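Local coordinates for insulinase family protease (Yersinia pestis, PDB 3GO9), which is predicted to act as a protease of the insulinase (M16) family, and probably cleaves peptide substrates, at residues A[293-298]-A[428-433]; A[301-306]-A[353-358]; A[313-318]-A[345-350]. One frame throughout, in Å; residues are numbered along the deposited sequence.

Helix 283-309 serves contacts 1 and 2, helix 341-358 contacts 2 and 3, and all three contacts lie on the same side of the chain's centre. Contacts 1 and 2 have centres about 10 Å apart and are joined by Lys432, whose NZ probably hydrogen-bonds to the backbone O of Arg356 and Ala357. Contact 3 lies about 12 Å from contact 2, centre to centre; Ile303 and Val306 pack directly on Phe347. Along the chain the pairs are concentric: contact 3 is innermost, contact 2 surrounds it, contact 1 is outermost. Contacts 2 and 3 fall in the sequence matching the inactive M16 domain. Contacts 1 and 3 do not touch and connect through contact 2.

Contact 1: residues A[293-298]-A[428-433]; sequences DLAREA and NRELKQ
Helix 283-309 and helix 424-435 come close together where Ala295 faces Leu431, with only 5.4 Å between Ala295 CA and Leu431 CA. This is helix-helix packing between two helices far apart in sequence, and it illustrates how a small residue lets two backbones approach. The methyl group of Ala295 points at the partner helix and fits between two neighbouring side chains there. On one side it meets the aliphatic stem of Glu430, with Ala295 CB 3.5 Å from Glu430 CG; on the other it lies 4.1 Å from Leu431 CD2. Glu430 therefore serves two purposes. Its CG stands anti to the backbone N (chi1 -178°), which lays the stem against the alanine, and the bend at chi2 (66°) turns the carboxylate out of the apolar interface, where OE2 accepts a hydrogen bond from Ser292 and a weak one from Gln434. Around this centre Leu427 and Gln434 also touch Ala295, and Leu431 continues onto Leu299, one helical turn further along from Ala295. Leu431 holds its CG beside its own backbone N, and from there its branch reaches the backbone of the facing helix: Leu431 CD2 rests 3.3 Å from Ala295 O.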
loop_
_atom_site.group_PDB
_atom_site.type_symbol
_atom_site.label_atom_id
_atom_site.label_comp_id
_atom_site.label_asym_id
_atom_site.label_seq_id
_atom_site.Cartn_x
_atom_site.Cartn_y
_atom_site.Cartn_z
ATOM N N ASP A 293 -0.468 -10.153 14.396
ATOM C CA ASP A 293 -0.641 -10.612 13.004
ATOM C C ASP A 293 -0.971 -12.107 12.954
ATOM O O ASP A 293 -1.845 -12.535 12.203
ATOM C CB ASP A 293 0.659 -10.314 12.249
ATOM C CG ASP A 293 0.752 -10.956 10.855
ATOM O OD1 ASP A 293 -0.011 -10.572 9.979
ATOM O OD2 ASP A 293 1.685 -11.785 10.621
ATOM N N LEU A 294 -0.256 -12.907 13.751
ATOM C CA LEU A 294 -0.450 -14.353 13.700
ATOM C C LEU A 294 -1.834 -14.747 14.260
ATOM O O LEU A 294 -2.424 -15.718 13.759
ATOM C CB LEU A 294 0.688 -15.109 14.359
ATOM C CG LEU A 294 0.601 -16.632 14.278
ATOM C CD1 LEU A 294 0.565 -17.127 12.849
ATOM C CD2 LEU A 294 1.771 -17.246 15.046
ATOM N N ALA A 295 -2.293 -14.057 15.300
ATOM C CA ALA A 295 -3.654 -14.292 15.849
ATOM C C ALA A 295 -4.696 -14.030 14.746
ATOM O O ALA A 295 -5.605 -14.812 14.554
ATOM C CB ALA A 295 -3.916 -13.407 17.040
ATOM N N ARG A 296 -4.530 -12.933 14.016
ATOM C CA ARG A 296 -5.421 -12.616 12.901
ATOM C C ARG A 296 -5.376 -13.705 11.841
ATOM O O ARG A 296 -6.418 -14.152 11.345
ATOM C CB ARG A 296 -5.082 -11.235 12.308
ATOM C CG ARG A 296 -5.413 -10.100 13.248
ATOM C CD ARG A 296 -5.199 -8.714 12.624
ATOM N NE ARG A 296 -3.788 -8.317 12.499
ATOM C CZ ARG A 296 -3.166 -7.478 13.323
ATOM N NH1 ARG A 296 -3.784 -6.981 14.384
ATOM N NH2 ARG A 296 -1.889 -7.175 13.120
ATOM N N GLU A 297 -4.175 -14.164 11.513
ATOM C CA GLU A 297 -4.014 -15.179 10.526
ATOM C C GLU A 297 -4.634 -16.502 11.001
ATOM O O GLU A 297 -5.332 -17.202 10.231
ATOM C CB GLU A 297 -2.536 -15.328 10.186
ATOM C CG GLU A 297 -2.249 -16.254 9.085
ATOM C CD GLU A 297 -0.786 -16.470 8.879
ATOM O OE1 GLU A 297 -0.452 -17.478 8.259
ATOM O OE2 GLU A 297 0.030 -15.650 9.328
ATOM N N ALA A 298 -4.462 -16.791 12.288
ATOM C CA ALA A 298 -4.934 -18.047 12.860
ATOM C C ALA A 298 -6.456 -18.112 12.754
ATOM O O ALA A 298 -7.019 -19.152 12.426
ATOM C CB ALA A 298 -4.558 -18.090 14.356
ATOM N N ASN A 428 -3.636 -17.704 22.204
ATOM C CA ASN A 428 -5.060 -17.628 22.587
ATOM C C ASN A 428 -5.442 -16.352 23.343
ATOM O O ASN A 428 -6.551 -15.819 23.181
ATOM C CB ASN A 428 -5.450 -18.895 23.375
ATOM C CG ASN A 428 -5.673 -20.070 22.482
ATOM O OD1 ASN A 428 -5.704 -19.915 21.270
ATOM N ND2 ASN A 428 -5.817 -21.280 23.072
ATOM N N ARG A 429 -4.560 -15.851 24.203
ATOM C CA ARG A 429 -4.804 -14.566 24.848
ATOM C C ARG A 429 -4.925 -13.436 23.839
ATOM O O ARG A 429 -5.800 -12.596 23.992
ATOM C CB ARG A 429 -3.716 -14.241 25.855
ATOM C CG ARG A 429 -3.849 -12.896 26.529
ATOM C CD ARG A 429 -5.120 -12.793 27.350
ATOM N NE ARG A 429 -5.140 -13.803 28.441
ATOM C CZ ARG A 429 -6.137 -14.004 29.310
ATOM N NH1 ARG A 429 -7.255 -13.283 29.294
ATOM N NH2 ARG A 429 -5.990 -14.948 30.250
ATOM N N GLU A 430 -4.026 -13.425 22.854
ATOM C CA GLU A 430 -4.026 -12.414 21.768
ATOM C C GLU A 430 -5.359 -12.520 21.000
ATOM O O GLU A 430 -6.055 -11.507 20.776
ATOM C CB GLU A 430 -2.826 -12.650 20.867
ATOM C CG GLU A 430 -2.656 -11.675 19.756
ATOM C CD GLU A 430 -2.336 -10.274 20.196
ATOM O OE1 GLU A 430 -1.530 -10.111 21.122
ATOM O OE2 GLU A 430 -2.884 -9.317 19.569
ATOM N N LEU A 431 -5.772 -13.730 20.696
ATOM C CA LEU A 431 -7.068 -13.929 20.038
ATOM C C LEU A 431 -8.219 -13.366 20.870
ATOM O O LEU A 431 -9.132 -12.693 20.336
ATOM C CB LEU A 431 -7.320 -15.420 19.759
ATOM C CG LEU A 431 -6.750 -16.026 18.512
ATOM C CD1 LEU A 431 -6.820 -17.549 18.620
ATOM C CD2 LEU A 431 -7.470 -15.484 17.252
ATOM N N LYS A 432 -8.197 -13.675 22.166
ATOM C CA LYS A 432 -9.240 -13.226 23.053
ATOM C C LYS A 432 -9.259 -11.699 23.074
ATOM O O LYS A 432 -10.308 -11.080 22.968
ATOM C CB LYS A 432 -9.014 -13.777 24.460
ATOM C CG LYS A 432 -10.119 -13.330 25.419
ATOM C CD LYS A 432 -9.956 -13.747 26.855
ATOM C CE LYS A 432 -9.973 -15.238 27.024
ATOM N NZ LYS A 432 -11.288 -15.841 26.784
ATOM N N GLN A 433 -8.079 -11.097 23.217
ATOM C CA GLN A 433 -7.964 -9.629 23.279
ATOM C C GLN A 433 -8.480 -8.937 22.008
ATOM O O GLN A 433 -9.294 -8.025 22.082
ATOM C CB GLN A 433 -6.532 -9.228 23.559
ATOM C CG GLN A 433 -6.176 -9.448 25.004
ATOM C CD GLN A 433 -4.691 -9.497 25.284
ATOM O OE1 GLN A 433 -3.842 -9.606 24.377
ATOM N NE2 GLN A 433 -4.354 -9.453 26.601
#

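Contact 2: residues A[301-306]-A[353-358]; sequences WHIKQV and AALRAN. With ZN (zinc ion), chain D.
His302 and Leu355 carry this meeting of helix 283-309 with helix 341-358, their CA atoms 9.1 Å apart, and it shows how an apolar residue can pack against a metal ligand. The tight part is at the imidazole. Leu355 CD2 sits over one face of the ring, 4.1 Å from its centroid, a CH-pi contact displaced toward the rim. Leu355 CD1 lies 3.9 Å from His302 CD2. The two side chains pass each other in opposite directions. Ile303 adds a looser apolar touch through its CG1, 4.4 Å from Leu355 CD1, and Leu360 and Leu435 extend the packing around the leucine. Toward the solvent the helices share little: Ala354 is exposed, and beside it a water is a further ligand of the zinc ion. A chi1 of 177° swings the imidazole of His302 away from its main-chain nitrogen and carries NE2 out to the metal at 2.0 Å; the water oxygen is equally close, and Glu351 of helix 341-358 supplies the second protein ligand. The result is an inter-helix zinc site, with one protein ligand from each helix, in the range matching the inactive M16 domain.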
loop_
_atom_site.group_PDB
_atom_site.type_symbol
_atom_site.label_atom_id
_atom_site.label_comp_id
_atom_site.label_asym_id
_atom_site.label_seq_id
_atom_site.Cartn_x
_atom_site.Cartn_y
_atom_site.Cartn_z
ATOM N N TRP A 301 -7.588 -18.550 9.140
ATOM C CA TRP A 301 -7.248 -19.905 8.826
ATOM C C TRP A 301 -8.266 -20.919 9.405
ATOM O O TRP A 301 -8.733 -21.804 8.696
ATOM C CB TRP A 301 -5.858 -20.139 9.386
ATOM C CG TRP A 301 -5.421 -21.486 9.412
ATOM C CD1 TRP A 301 -5.023 -22.235 8.355
ATOM C CD2 TRP A 301 -5.255 -22.309 10.586
ATOM N NE1 TRP A 301 -4.634 -23.477 8.788
ATOM C CE2 TRP A 301 -4.764 -23.548 10.150
ATOM C CE3 TRP A 301 -5.475 -22.108 11.963
ATOM C CZ2 TRP A 301 -4.505 -24.603 11.029
ATOM C CZ3 TRP A 301 -5.213 -23.151 12.831
ATOM C CH2 TRP A 301 -4.732 -24.388 12.359
ATOM N N HIS A 302 -8.612 -20.733 10.669
ATOM C CA HIS A 302 -9.525 -21.641 11.370
ATOM C C HIS A 302 -10.917 -21.579 10.759
ATOM O O HIS A 302 -11.534 -22.627 10.535
ATOM C CB HIS A 302 -9.653 -21.232 12.800
ATOM C CG HIS A 302 -10.617 -22.056 13.568
ATOM N ND1 HIS A 302 -10.268 -23.266 14.107
ATOM C CD2 HIS A 302 -11.910 -21.841 13.912
ATOM C CE1 HIS A 302 -11.322 -23.791 14.713
ATOM N NE2 HIS A 302 -12.334 -22.952 14.601
ATOM N N ILE A 303 -11.409 -20.367 10.534
ATOM C CA ILE A 303 -12.757 -20.186 9.940
ATOM C C ILE A 303 -12.769 -20.788 8.539
ATOM O O ILE A 303 -13.719 -21.497 8.180
ATOM C CB ILE A 303 -13.266 -18.737 9.954
ATOM C CG1 ILE A 303 -13.353 -18.173 11.385
ATOM C CG2 ILE A 303 -14.660 -18.634 9.263
ATOM C CD1 ILE A 303 -13.572 -16.683 11.412
ATOM N N LYS A 304 -11.722 -20.567 7.748
ATOM C CA LYS A 304 -11.672 -21.153 6.425
ATOM C C LYS A 304 -11.739 -22.649 6.470
ATOM O O LYS A 304 -12.427 -23.246 5.638
ATOM C CB LYS A 304 -10.376 -20.773 5.703
ATOM C CG LYS A 304 -10.351 -19.376 5.185
ATOM C CD LYS A 304 -9.454 -19.300 3.934
ATOM C CE LYS A 304 -8.054 -19.927 4.132
ATOM N NZ LYS A 304 -8.018 -21.384 3.739
ATOM N N GLN A 305 -11.007 -23.257 7.397
ATOM C CA GLN A 305 -11.004 -24.713 7.496
ATOM C C GLN A 305 -12.394 -25.206 7.885
ATOM O O GLN A 305 -12.829 -26.236 7.375
ATOM C CB GLN A 305 -10.038 -25.249 8.551
ATOM C CG GLN A 305 -8.665 -24.650 8.517
ATOM C CD GLN A 305 -7.613 -25.630 8.926
ATOM O OE1 GLN A 305 -7.422 -25.901 10.129
ATOM N NE2 GLN A 305 -6.905 -26.183 7.929
ATOM N N VAL A 306 -13.032 -24.528 8.846
ATOM C CA VAL A 306 -14.375 -24.951 9.320
ATOM C C VAL A 306 -15.327 -24.868 8.148
ATOM O O VAL A 306 -16.181 -25.743 7.975
ATOM C CB VAL A 306 -14.879 -24.059 10.475
ATOM C CG1 VAL A 306 -16.326 -24.405 10.834
ATOM C CG2 VAL A 306 -14.002 -24.227 11.727
ATOM N N ALA A 353 -17.076 -16.051 18.477
ATOM C CA ALA A 353 -17.449 -16.212 19.870
ATOM C C ALA A 353 -16.667 -17.371 20.495
ATOM O O ALA A 353 -16.187 -17.257 21.624
ATOM C CB ALA A 353 -18.891 -16.436 20.001
ATOM N N ALA A 354 -16.582 -18.471 19.768
ATOM C CA ALA A 354 -15.842 -19.647 20.265
ATOM C C ALA A 354 -14.353 -19.365 20.364
ATOM O O ALA A 354 -13.698 -19.714 21.365
ATOM C CB ALA A 354 -16.122 -20.894 19.352
ATOM N N LEU A 355 -13.791 -18.704 19.360
ATOM C CA LEU A 355 -12.369 -18.384 19.383
ATOM C C LEU A 355 -12.009 -17.368 20.474
ATOM O O LEU A 355 -10.955 -17.485 21.118
ATOM C CB LEU A 355 -11.883 -17.885 18.020
ATOM C CG LEU A 355 -11.809 -18.963 16.905
ATOM C CD1 LEU A 355 -11.786 -18.282 15.499
ATOM C CD2 LEU A 355 -10.640 -19.948 17.091
ATOM N N ARG A 356 -12.883 -16.403 20.669
ATOM C CA ARG A 356 -12.735 -15.445 21.783
ATOM C C ARG A 356 -12.674 -16.167 23.127
ATOM O O ARG A 356 -11.864 -15.817 24.002
ATOM C CB ARG A 356 -13.882 -14.447 21.799
ATOM C CG ARG A 356 -13.635 -13.287 22.722
ATOM C CD ARG A 356 -14.844 -12.364 22.751
ATOM N NE ARG A 356 -16.047 -13.080 23.175
ATOM C CZ ARG A 356 -17.277 -12.572 23.149
ATOM N NH1 ARG A 356 -17.485 -11.316 22.780
ATOM N NH2 ARG A 356 -18.307 -13.321 23.543
ATOM N N ALA A 357 -13.569 -17.114 23.333
ATOM C CA ALA A 357 -13.703 -17.762 24.630
ATOM C C ALA A 357 -12.611 -18.786 24.871
ATOM O O ALA A 357 -12.006 -18.801 25.965
ATOM C CB ALA A 357 -15.075 -18.417 24.754
ATOM N N ASN A 358 -12.310 -19.579 23.845
ATOM C CA ASN A 358 -11.490 -20.771 23.995
ATOM C C ASN A 358 -10.265 -20.886 23.114
ATOM O O ASN A 358 -9.368 -21.708 23.396
ATOM C CB ASN A 358 -12.393 -21.979 23.775
ATOM C CG ASN A 358 -13.498 -22.056 24.824
ATOM O OD1 ASN A 358 -14.675 -22.287 24.513
ATOM N ND2 ASN A 358 -13.114 -21.850 26.080
HETATM ZN ZN ZN D . -14.282 -23.127 15.141
HETATM O O HOH W 1 -14.486 -22.765 17.085
#

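Contact 3: residues A[313-318]-A[345-350]; sequences KNLKLG and MTFVAR
A helix packed on the face of a beta sheet is the element at work here: Leu315, just before edge strand 316-324, and Leu317 within it face Phe347 and Val348 of helix 341-358. The chain runs through this strand, pairs it antiparallel with 327-336 and then enters the helix, which returns to cover the hairpin. The backbones stay well apart, with 9.4 Å between Leu315 CA and Met345 CA and 9.5 Å between Leu317 CA and Val348 CA. Each leucine has its own partner. In Leu315 a nearly trans chi1 (-177°) extends the branch toward the helix, and its CD2 comes within 3.8 Å of Phe347 CD2, meeting the ring at a slant. Leu317 differs, its CG turned to the side of the main-chain nitrogen (chi1 -66°). It and Val348 run past each other in opposite directions, with Leu317 CD2 4.1 Å from Val348 CG2. Leu334 of the neighbouring strand touches Leu315, Leu317 and Val348 alike, while Ile303 of helix 283-309 packs on both Leu317 and Phe347. At the edge, Lys313 O is hydrogen-bonded to Asn344 ND2 of the helix. Between the four residues that meet, however, all the touching groups are hydrocarbon, so there burial of apolar surface and the fit of the branches, not a directional bond, hold the contact.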
loop_
_atom_site.group_PDB
_atom_site.type_symbol
_atom_site.label_atom_id
_atom_site.label_comp_id
_atom_site.label_asym_id
_atom_site.label_seq_id
_atom_site.Cartn_x
_atom_site.Cartn_y
_atom_site.Cartn_z
ATOM N N LYS A 313 -24.333 -22.186 2.607
ATOM C CA LYS A 313 -24.968 -21.840 1.311
ATOM C C LYS A 313 -24.497 -20.484 0.762
ATOM O O LYS A 313 -24.782 -19.437 1.346
ATOM C CB LYS A 313 -26.509 -21.824 1.474
ATOM C CG LYS A 313 -27.318 -21.676 0.169
ATOM C CD LYS A 313 -28.071 -22.966 -0.194
ATOM C CE LYS A 313 -28.712 -22.891 -1.573
ATOM N NZ LYS A 313 -29.693 -23.991 -1.744
ATOM N N ASN A 314 -23.769 -20.513 -0.358
ATOM C CA ASN A 314 -23.360 -19.317 -1.081
ATOM C C ASN A 314 -22.403 -18.361 -0.350
ATOM O O ASN A 314 -22.350 -17.168 -0.669
ATOM C CB ASN A 314 -24.600 -18.554 -1.535
ATOM C CG ASN A 314 -25.537 -19.411 -2.337
ATOM O OD1 ASN A 314 -25.092 -20.105 -3.233
ATOM N ND2 ASN A 314 -26.835 -19.366 -2.032
ATOM N N LEU A 315 -21.649 -18.888 0.599
ATOM C CA LEU A 315 -20.684 -18.054 1.342
ATOM C C LEU A 315 -19.307 -18.120 0.745
ATOM O O LEU A 315 -18.785 -19.238 0.612
ATOM C CB LEU A 315 -20.589 -18.502 2.790
ATOM C CG LEU A 315 -19.682 -17.680 3.705
ATOM C CD1 LEU A 315 -19.925 -16.160 3.613
ATOM C CD2 LEU A 315 -19.823 -18.169 5.140
ATOM N N LYS A 316 -18.702 -16.965 0.415
ATOM C CA LYS A 316 -17.270 -16.872 0.141
ATOM C C LYS A 316 -16.634 -15.883 1.117
ATOM O O LYS A 316 -17.152 -14.782 1.302
ATOM C CB LYS A 316 -16.987 -16.398 -1.282
ATOM C CG LYS A 316 -17.514 -17.322 -2.367
ATOM C CD LYS A 316 -17.414 -16.557 -3.683
ATOM C CE LYS A 316 -17.172 -17.469 -4.863
ATOM N NZ LYS A 316 -16.347 -16.726 -5.840
ATOM N N LEU A 317 -15.497 -16.256 1.671
ATOM C CA LEU A 317 -14.862 -15.483 2.723
ATOM C C LEU A 317 -13.595 -14.887 2.212
ATOM O O LEU A 317 -12.847 -15.545 1.448
ATOM C CB LEU A 317 -14.493 -16.372 3.887
ATOM C CG LEU A 317 -15.636 -16.987 4.633
ATOM C CD1 LEU A 317 -15.035 -17.802 5.754
ATOM C CD2 LEU A 317 -16.577 -15.904 5.139
ATOM N N GLY A 318 -13.341 -13.655 2.643
ATOM C CA GLY A 318 -12.144 -12.917 2.303
ATOM C C GLY A 318 -11.537 -12.358 3.578
ATOM O O GLY A 318 -12.212 -12.234 4.565
HETATM N N MSE A 345 -23.627 -14.701 8.354
HETATM C CA MSE A 345 -23.104 -13.906 9.444
HETATM C C MSE A 345 -23.098 -14.685 10.767
HETATM O O MSE A 345 -22.132 -14.645 11.526
HETATM C CB MSE A 345 -23.900 -12.643 9.618
HETATM C CG MSE A 345 -23.381 -11.763 10.737
HETATM SE SE MSE A 345 -24.497 -10.193 11.162
HETATM C CE MSE A 345 -25.970 -11.093 12.022
ATOM N N THR A 346 -24.191 -15.407 11.020
ATOM C CA THR A 346 -24.315 -16.227 12.232
ATOM C C THR A 346 -23.213 -17.295 12.285
ATOM O O THR A 346 -22.604 -17.526 13.347
ATOM C CB THR A 346 -25.744 -16.850 12.321
ATOM O OG1 THR A 346 -26.710 -15.795 12.524
ATOM C CG2 THR A 346 -25.811 -17.838 13.493
ATOM N N PHE A 347 -22.938 -17.926 11.143
ATOM C CA PHE A 347 -21.872 -18.922 11.017
ATOM C C PHE A 347 -20.547 -18.319 11.458
ATOM O O PHE A 347 -19.847 -18.881 12.284
ATOM C CB PHE A 347 -21.726 -19.409 9.563
ATOM C CG PHE A 347 -20.446 -20.164 9.326
ATOM C CD1 PHE A 347 -20.281 -21.440 9.857
ATOM C CD2 PHE A 347 -19.391 -19.607 8.628
ATOM C CE1 PHE A 347 -19.099 -22.148 9.661
ATOM C CE2 PHE A 347 -18.174 -20.323 8.440
ATOM C CZ PHE A 347 -18.030 -21.574 8.967
ATOM N N VAL A 348 -20.195 -17.169 10.899
ATOM C CA VAL A 348 -18.917 -16.533 11.275
ATOM C C VAL A 348 -18.926 -16.050 12.741
ATOM O O VAL A 348 -17.947 -16.202 13.432
ATOM C CB VAL A 348 -18.530 -15.396 10.305
ATOM C CG1 VAL A 348 -17.278 -14.682 10.782
ATOM C CG2 VAL A 348 -18.311 -15.956 8.900
ATOM N N ALA A 349 -20.008 -15.423 13.181
ATOM C CA ALA A 349 -20.082 -14.850 14.531
ATOM C C ALA A 349 -19.961 -15.957 15.565
ATOM O O ALA A 349 -19.352 -15.788 16.615
ATOM C CB ALA A 349 -21.375 -14.124 14.750
ATOM N N ARG A 350 -20.482 -17.134 15.270
ATOM C CA ARG A 350 -20.326 -18.218 16.256
ATOM C C ARG A 350 -18.892 -18.715 16.309
ATOM O O ARG A 350 -18.410 -19.110 17.377
ATOM C CB ARG A 350 -21.320 -19.338 15.952
ATOM C CG ARG A 350 -22.785 -18.927 16.297
ATOM C CD ARG A 350 -23.775 -19.985 16.005
ATOM N NE ARG A 350 -23.256 -20.813 14.932
ATOM C CZ ARG A 350 -23.318 -22.132 14.876
ATOM N NH1 ARG A 350 -23.937 -22.835 15.815
ATOM N NH2 ARG A 350 -22.771 -22.749 13.827
#